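Local coordinates for protein Lys-gingipain catalytic subunit (Porphyromonas gingivalis, PDB 6I9A) that cleaves proteins as a secreted cysteine protease with a strong preference for lysine at the P1 position, and may act as a virulence factor in periodontal disease, at residues A57-F62 with L103-V108; D111-M116 with G332-T337; V293-V298 with A336-N341. One frame throughout, in Å; residues are numbered along the deposited sequence.

Interaction 1 (A57-F62 with L103-V108); sequences ASIKAF and LYYSAV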
# COMPACT_ATOMS: atom_id res chain seq x y z
N ALA A 57 -17.91 -1.76 17.51
CA ALA A 57 -18.56 -3.06 17.45
C ALA A 57 -19.44 -3.23 16.21
O ALA A 57 -19.40 -4.29 15.58
CB ALA A 57 -19.39 -3.28 18.70
N SER A 58 -20.24 -2.20 15.84
CA SER A 58 -21.15 -2.35 14.72
C SER A 58 -20.34 -2.39 13.41
O SER A 58 -20.65 -3.17 12.52
CB SER A 58 -22.18 -1.22 14.72
OG SER A 58 -21.64 0.05 14.37
N ILE A 59 -19.33 -1.51 13.29
CA ILE A 59 -18.56 -1.46 12.06
C ILE A 59 -17.80 -2.77 11.86
O ILE A 59 -17.78 -3.32 10.75
CB ILE A 59 -17.60 -0.23 12.10
CG1 ILE A 59 -18.41 1.08 12.03
CG2 ILE A 59 -16.53 -0.33 10.97
CD1 ILE A 59 -17.61 2.28 12.46
N LYS A 60 -17.20 -3.29 12.94
CA LYS A 60 -16.49 -4.56 12.84
C LYS A 60 -17.47 -5.70 12.46
O LYS A 60 -17.15 -6.54 11.58
CB LYS A 60 -15.78 -4.85 14.17
CG LYS A 60 -14.98 -6.15 14.17
CD LYS A 60 -14.00 -6.20 15.43
CE LYS A 60 -14.67 -6.19 16.75
NZ LYS A 60 -13.63 -6.45 17.78
N ALA A 61 -18.66 -5.76 13.11
CA ALA A 61 -19.58 -6.84 12.79
C ALA A 61 -20.01 -6.75 11.32
O ALA A 61 -20.13 -7.79 10.66
CB ALA A 61 -20.79 -6.79 13.71
N PHE A 62 -20.24 -5.54 10.81
CA PHE A 62 -20.61 -5.30 9.42
C PHE A 62 -19.53 -5.84 8.48
O PHE A 62 -19.81 -6.56 7.52
CB PHE A 62 -20.85 -3.81 9.21
CG PHE A 62 -21.12 -3.47 7.75
CD1 PHE A 62 -22.35 -3.76 7.16
CD2 PHE A 62 -20.09 -2.98 6.92
CE1 PHE A 62 -22.59 -3.45 5.82
CE2 PHE A 62 -20.32 -2.73 5.58
CZ PHE A 62 -21.56 -2.96 5.04
N LEU A 103 -6.34 -3.87 13.12
CA LEU A 103 -6.24 -5.29 12.79
C LEU A 103 -7.56 -6.01 12.91
O LEU A 103 -7.85 -6.91 12.07
CB LEU A 103 -5.23 -5.97 13.74
CG LEU A 103 -5.05 -7.49 13.50
CD1 LEU A 103 -4.53 -7.82 12.11
CD2 LEU A 103 -4.15 -8.09 14.56
N TYR A 104 -8.35 -5.70 13.95
CA TYR A 104 -9.53 -6.54 14.22
C TYR A 104 -10.71 -6.23 13.29
O TYR A 104 -11.64 -7.02 13.24
CB TYR A 104 -9.88 -6.47 15.69
CG TYR A 104 -8.73 -7.11 16.46
CD1 TYR A 104 -7.86 -6.33 17.22
CD2 TYR A 104 -8.45 -8.46 16.32
CE1 TYR A 104 -6.75 -6.89 17.85
CE2 TYR A 104 -7.35 -9.04 16.93
CZ TYR A 104 -6.50 -8.25 17.70
OH TYR A 104 -5.37 -8.81 18.26
N TYR A 105 -10.61 -5.18 12.48
CA TYR A 105 -11.58 -5.06 11.38
C TYR A 105 -11.28 -6.10 10.30
O TYR A 105 -12.20 -6.63 9.67
CB TYR A 105 -11.50 -3.66 10.74
CG TYR A 105 -11.96 -2.54 11.66
CD1 TYR A 105 -13.20 -2.59 12.30
CD2 TYR A 105 -11.14 -1.44 11.90
CE1 TYR A 105 -13.61 -1.57 13.16
CE2 TYR A 105 -11.53 -0.41 12.76
CZ TYR A 105 -12.77 -0.48 13.39
OH TYR A 105 -13.16 0.51 14.26
N SER A 106 -9.98 -6.38 10.07
CA SER A 106 -9.47 -7.27 9.00
C SER A 106 -9.38 -8.73 9.43
O SER A 106 -9.43 -9.61 8.56
CB SER A 106 -8.08 -6.79 8.53
OG SER A 106 -7.00 -7.06 9.41
N ALA A 107 -9.23 -9.00 10.70
CA ALA A 107 -9.00 -10.34 11.23
C ALA A 107 -10.35 -10.90 11.56
O ALA A 107 -10.94 -10.57 12.59
CB ALA A 107 -8.08 -10.27 12.45
N VAL A 108 -10.86 -11.74 10.66
CA VAL A 108 -12.26 -12.19 10.77
C VAL A 108 -12.39 -13.53 11.50
O VAL A 108 -13.23 -13.67 12.40
CB VAL A 108 -12.92 -12.26 9.38
CG1 VAL A 108 -14.38 -12.70 9.48
CG2 VAL A 108 -12.82 -10.92 8.66

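Interaction 2 (D111-M116 with G332-T337); sequences DYFPEM and GNLAAT. With CA (calcium ion), chain G.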
# COMPACT_ATOMS: atom_id res chain seq x y z
N ASP A 111 -7.63 -16.28 14.25
CA ASP A 111 -6.21 -16.02 14.44
C ASP A 111 -5.91 -14.52 14.28
O ASP A 111 -6.82 -13.68 14.19
CB ASP A 111 -5.41 -16.93 13.52
CG ASP A 111 -5.50 -16.60 12.06
OD1 ASP A 111 -6.04 -15.48 11.72
OD2 ASP A 111 -5.04 -17.40 11.24
N TYR A 112 -4.61 -14.18 14.26
CA TYR A 112 -4.26 -12.75 14.15
C TYR A 112 -3.84 -12.33 12.74
O TYR A 112 -3.37 -11.19 12.53
CB TYR A 112 -3.22 -12.32 15.20
CG TYR A 112 -1.96 -13.16 15.23
CD1 TYR A 112 -1.11 -13.23 14.13
CD2 TYR A 112 -1.64 -13.91 16.36
CE1 TYR A 112 0.04 -14.02 14.15
CE2 TYR A 112 -0.48 -14.67 16.39
CZ TYR A 112 0.36 -14.73 15.28
OH TYR A 112 1.51 -15.49 15.28
N PHE A 113 -3.99 -13.23 11.76
CA PHE A 113 -3.69 -12.90 10.39
C PHE A 113 -4.90 -12.28 9.71
O PHE A 113 -5.99 -12.88 9.74
CB PHE A 113 -3.27 -14.12 9.59
CG PHE A 113 -1.96 -14.71 10.00
CD1 PHE A 113 -0.77 -14.22 9.49
CD2 PHE A 113 -1.91 -15.74 10.93
CE1 PHE A 113 0.47 -14.79 9.86
CE2 PHE A 113 -0.68 -16.30 11.30
CZ PHE A 113 0.50 -15.82 10.77
N PRO A 114 -4.76 -11.13 9.09
CA PRO A 114 -5.89 -10.53 8.37
C PRO A 114 -6.44 -11.40 7.26
O PRO A 114 -5.68 -12.12 6.58
CB PRO A 114 -5.30 -9.25 7.74
CG PRO A 114 -4.12 -8.94 8.63
CD PRO A 114 -3.55 -10.28 9.00
N GLU A 115 -7.74 -11.24 6.99
CA GLU A 115 -8.42 -11.84 5.82
C GLU A 115 -8.39 -10.92 4.62
O GLU A 115 -8.66 -11.41 3.52
CB GLU A 115 -9.89 -12.16 6.19
CG GLU A 115 -10.05 -13.60 6.70
CD GLU A 115 -9.14 -13.93 7.87
OE1 GLU A 115 -8.12 -14.62 7.63
OE2 GLU A 115 -9.42 -13.49 9.01
N MET A 116 -8.14 -9.61 4.83
CA MET A 116 -8.17 -8.60 3.80
C MET A 116 -6.99 -7.67 3.97
O MET A 116 -6.61 -7.38 5.12
CB MET A 116 -9.46 -7.76 3.91
CG MET A 116 -10.73 -8.56 3.59
SD MET A 116 -12.25 -7.74 4.16
CE MET A 116 -12.15 -8.09 5.94
N GLY A 332 6.72 -7.94 5.40
CA GLY A 332 7.54 -7.65 6.59
C GLY A 332 7.02 -8.38 7.79
O GLY A 332 7.77 -9.01 8.55
N ASN A 333 5.69 -8.34 7.97
CA ASN A 333 5.11 -9.05 9.11
C ASN A 333 5.27 -10.55 9.00
O ASN A 333 5.49 -11.20 10.03
CB ASN A 333 3.64 -8.68 9.26
CG ASN A 333 3.37 -7.26 9.69
OD1 ASN A 333 4.27 -6.51 10.09
ND2 ASN A 333 2.08 -6.86 9.56
N LEU A 334 5.23 -11.11 7.77
CA LEU A 334 5.49 -12.54 7.62
C LEU A 334 6.90 -12.88 8.05
O LEU A 334 7.12 -13.89 8.70
CB LEU A 334 5.32 -12.97 6.16
CG LEU A 334 3.91 -13.01 5.59
CD1 LEU A 334 4.01 -13.42 4.12
CD2 LEU A 334 3.03 -14.05 6.32
N ALA A 335 7.87 -12.02 7.68
CA ALA A 335 9.26 -12.30 8.06
C ALA A 335 9.42 -12.25 9.58
O ALA A 335 10.13 -13.11 10.15
CB ALA A 335 10.18 -11.29 7.38
N ALA A 336 8.81 -11.26 10.25
CA ALA A 336 8.91 -11.20 11.70
C ALA A 336 8.26 -12.45 12.32
O ALA A 336 8.71 -12.94 13.37
CB ALA A 336 8.23 -9.94 12.20
N THR A 337 7.18 -12.97 11.68
CA THR A 337 6.51 -14.15 12.19
C THR A 337 7.40 -15.36 11.96
O THR A 337 7.56 -16.23 12.87
CB THR A 337 5.16 -14.32 11.47
OG1 THR A 337 4.37 -13.12 11.66
CG2 THR A 337 4.36 -15.47 12.05
CA CA G . -7.43 -14.66 9.99
O HOH W 1 -6.00 -16.27 8.97
O HOH W 2 -8.33 -13.52 11.94

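Interaction 3 (V293-V298 with A336-N341); sequences VGANAV and ATHAGN. With NA (sodium ion), chain F.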
# COMPACT_ATOMS: atom_id res chain seq x y z
N VAL A 293 14.65 -7.33 5.93
CA VAL A 293 15.63 -8.19 5.27
C VAL A 293 15.19 -9.63 5.10
O VAL A 293 15.63 -10.31 4.15
CB VAL A 293 16.91 -8.13 6.13
CG1 VAL A 293 17.90 -9.22 5.79
CG2 VAL A 293 17.56 -6.75 6.02
N GLY A 294 14.40 -10.13 6.06
CA GLY A 294 14.03 -11.54 6.14
C GLY A 294 14.50 -12.10 7.47
O GLY A 294 15.37 -11.54 8.16
N ALA A 295 13.88 -13.22 7.85
CA ALA A 295 14.36 -13.95 9.03
C ALA A 295 15.75 -14.55 8.78
O ALA A 295 16.23 -14.64 7.64
CB ALA A 295 13.37 -15.05 9.39
N ASN A 296 16.37 -15.01 9.88
CA ASN A 296 17.76 -15.56 9.86
C ASN A 296 18.80 -14.45 9.65
O ASN A 296 19.97 -14.74 9.49
CB ASN A 296 18.01 -16.73 8.89
CG ASN A 296 17.73 -18.05 9.53
OD1 ASN A 296 17.92 -18.22 10.76
ND2 ASN A 296 17.24 -19.00 8.73
N ALA A 297 18.41 -13.19 9.75
CA ALA A 297 19.35 -12.07 9.81
C ALA A 297 19.99 -12.08 11.20
O ALA A 297 19.35 -12.40 12.18
CB ALA A 297 18.55 -10.77 9.60
N VAL A 298 21.28 -11.76 11.24
CA VAL A 298 22.06 -11.77 12.48
C VAL A 298 22.57 -10.37 12.77
O VAL A 298 23.04 -9.65 11.86
CB VAL A 298 23.22 -12.79 12.32
CG1 VAL A 298 24.21 -12.70 13.47
CG2 VAL A 298 22.65 -14.20 12.19
N ALA A 336 8.81 -11.26 10.25
CA ALA A 336 8.91 -11.20 11.70
C ALA A 336 8.26 -12.45 12.32
O ALA A 336 8.71 -12.94 13.37
CB ALA A 336 8.23 -9.94 12.20
N THR A 337 7.18 -12.97 11.68
CA THR A 337 6.51 -14.15 12.19
C THR A 337 7.40 -15.36 11.96
O THR A 337 7.56 -16.23 12.87
CB THR A 337 5.16 -14.32 11.47
OG1 THR A 337 4.37 -13.12 11.66
CG2 THR A 337 4.36 -15.47 12.05
N HIS A 338 7.97 -15.50 10.77
CA HIS A 338 8.82 -16.63 10.44
C HIS A 338 10.01 -16.69 11.39
O HIS A 338 10.41 -17.79 11.81
CB HIS A 338 9.30 -16.53 8.97
CG HIS A 338 10.01 -17.72 8.49
ND1 HIS A 338 9.39 -18.94 8.43
CD2 HIS A 338 11.27 -17.83 8.01
CE1 HIS A 338 10.29 -19.77 7.90
NE2 HIS A 338 11.44 -19.13 7.63
N ALA A 339 10.60 -15.54 11.75
CA ALA A 339 11.73 -15.50 12.68
C ALA A 339 11.38 -16.20 13.98
O ALA A 339 12.16 -16.99 14.52
CB ALA A 339 12.12 -14.04 12.91
N GLY A 340 10.17 -15.93 14.51
CA GLY A 340 9.72 -16.61 15.72
C GLY A 340 9.56 -18.11 15.49
O GLY A 340 9.94 -18.94 16.32
N ASN A 341 9.00 -18.49 14.34
CA ASN A 341 8.74 -19.90 14.05
C ASN A 341 10.00 -20.72 13.91
O ASN A 341 9.98 -21.92 14.20
CB ASN A 341 7.96 -20.05 12.75
CG ASN A 341 6.54 -19.59 12.86
OD1 ASN A 341 6.01 -19.41 13.96
ND2 ASN A 341 5.89 -19.30 11.73
NA NA F . 15.99 -12.02 2.60
O HOH W 3 16.13 -13.91 1.04

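Interaction 1 (A57-F62 with L103-V108)
Lys60 and Ile59 of helix 56-72 pack against Tyr105 and Tyr104 on the short, weakly bonded helical turn 103-106, in an alpha/beta part of this family C25 (clan CD) protease. The helix lies beside the four-stranded parallel sheet built from strands 40-46, 14-20, 79-83 and 117-121, and the contact is partly buried.

The apolar part centres on the Tyr105 ring. Its edge is turned to the helix backbone, with Lys60 CA close to the ring plane and 3.9 Å from Tyr105 CD1; the CB of Lys60 sits equally near that carbon. One step along the ring, Tyr105 CE1 meets Ile59 CG2 at 3.9 Å, the methyl approaching at a slant. Tyr105 CG stands anti to its own carbonyl carbon (chi1 -66°), which swings the ring from its turn toward the helix. Beyond this contact the ring also touches Leu80 and Leu82 of strand 79-83, so Tyr105 bridges helix and sheet, while its hydroxyl is hydrogen-bonded to the backbone N of Gly91.

The polar groups are satisfied outside the pair. The aliphatic chain of Lys60 runs past the Tyr104 carbonyl, and a bend at chi3 (62°) directs NZ to a salt bridge with Glu92. Tyr104 O is hydrogen-bonded to His64 NE2, one helical turn after Lys60, and the Tyr104 phenol leads away to Glu355 and His351.

Inside the turn, Leu103 O accepts from Ala107 N and from Ser106 OG, the latter at 2.8 Å, which ties the Ser106 side chain back onto its own segment. Across the segments no hydrogen bond forms, and the nearest approach to a polar atom is Lys60 CD to Tyr104 O, 3.3 Å.

Interaction 2 (D111-M116 with G332-T337)
A calcium-binding loop, residues 111-116, presents two aromatic rings to helix 325-342: Phe113 touches Leu334 and Thr337, and Tyr112 touches Thr337. The loop leads from the turn 103-106 into strand 117-121, an edge strand of the parallel sheet.

The meeting with the helix is apolar and light. Phe113 and Thr337 reach out from opposing directions, and the far end of the ring, CZ, stands 4.1 Å from Thr337 CG2. That methyl is placed anti to the backbone N of Thr337, while OG1 of the same residue folds back to Asn333 O at 2.8 Å and also takes a hydrogen bond with Trp354. Leu334 CD2 approaches Phe113 CE1 obliquely at 4.4 Å. Tyr112 adds a looser touch of its hydroxyl on the Thr337 methyl; its CE1 also covers one face of the Phe113 ring, offset toward the rim. Trp354 of helix 350-356 and His6 complete the aromatic surroundings of Phe113, the tryptophan edge-to-face and the histidine stacked.

Behind the rings, the Phe113 carbonyl and the carboxylates of Asp111 and Glu115 serve the metal. Calcium is bound by Asp111 OD1, by Phe113 O, by both carboxylate oxygens of Glu115, by two waters and by Asp109. Asp111 OD1 also accepts the backbone N of Phe113 from above the carboxylate plane, 3.0 Å away, closing an Asx turn. Phe113 is thus fixed through its main chain while its side chain rests on the helix. Glu115 OE2 has a further partner in Val108 N. Both waters are held by Asp111 as well as by the metal, one through OD2 and the other through its carbonyl O, and Phe113 O lies 2.3 Å from the calcium.

Interaction 3 (V293-V298 with A336-N341)
Ala295 directs its methyl straight at helix 325-342, into the angle between His338 and Ala339. The imidazole of His338 meets this methyl with its edge: CD2 lies 3.7 Å from Ala295 CB, which sits near the ring plane. With CG anti to the backbone N (chi1 -172°), the ring is carried to Ala295; it also meets Tyr3 of helix 2-5, the two planes at about 60°. Ala339 turns its methyl across the line of approach, so the two methyls flank each other at 3.9 Å between Ala295 CB and Ala339 CB. Their small size lets the backbones close to 4.8 Å between the CA atoms of Ala295 and Ala339, and Ala295 CB comes within 3.7 Å of Ala339 N.

At the start of the loop, Val293 O binds a sodium ion at 2.3 Å, together with a water and Tyr174, Thr308, Ser309 and Asp314. Gly294 follows with positive phi (120°) as the chain leaves helix 285-293, its backbone passing close to the ion. Ser309 also hydrogen-bonds the backbone of Ala295. No hydrogen bond crosses between the segments, so the chemistry is that of close apolar packing, with the polar and ionic bonds holding the loop made to other partners.

How the interactions relate
Along the chain, interaction 1 closes before interaction 2 opens, and interactions 2 and 3 both end on helix 325-342, where they share Ala336 and Thr337. The centres of interactions 2 and 3 are about 13 Å apart, the calcium loop 111-116 and the loop 293-298, whose first residue binds sodium, both resting on this helix. Interactions 1 and 2, with centres about 16 Å apart, are joined directly: Ser106 O receives the backbone N of Glu115, tying the turn packed on helix 56-72 to the calcium loop. Interactions 1 and 3, centres about 29 Å apart, do not touch. The three contacts thus form a chain through the catalytic part of the protease, from the four-stranded sheet region to helix 325-342.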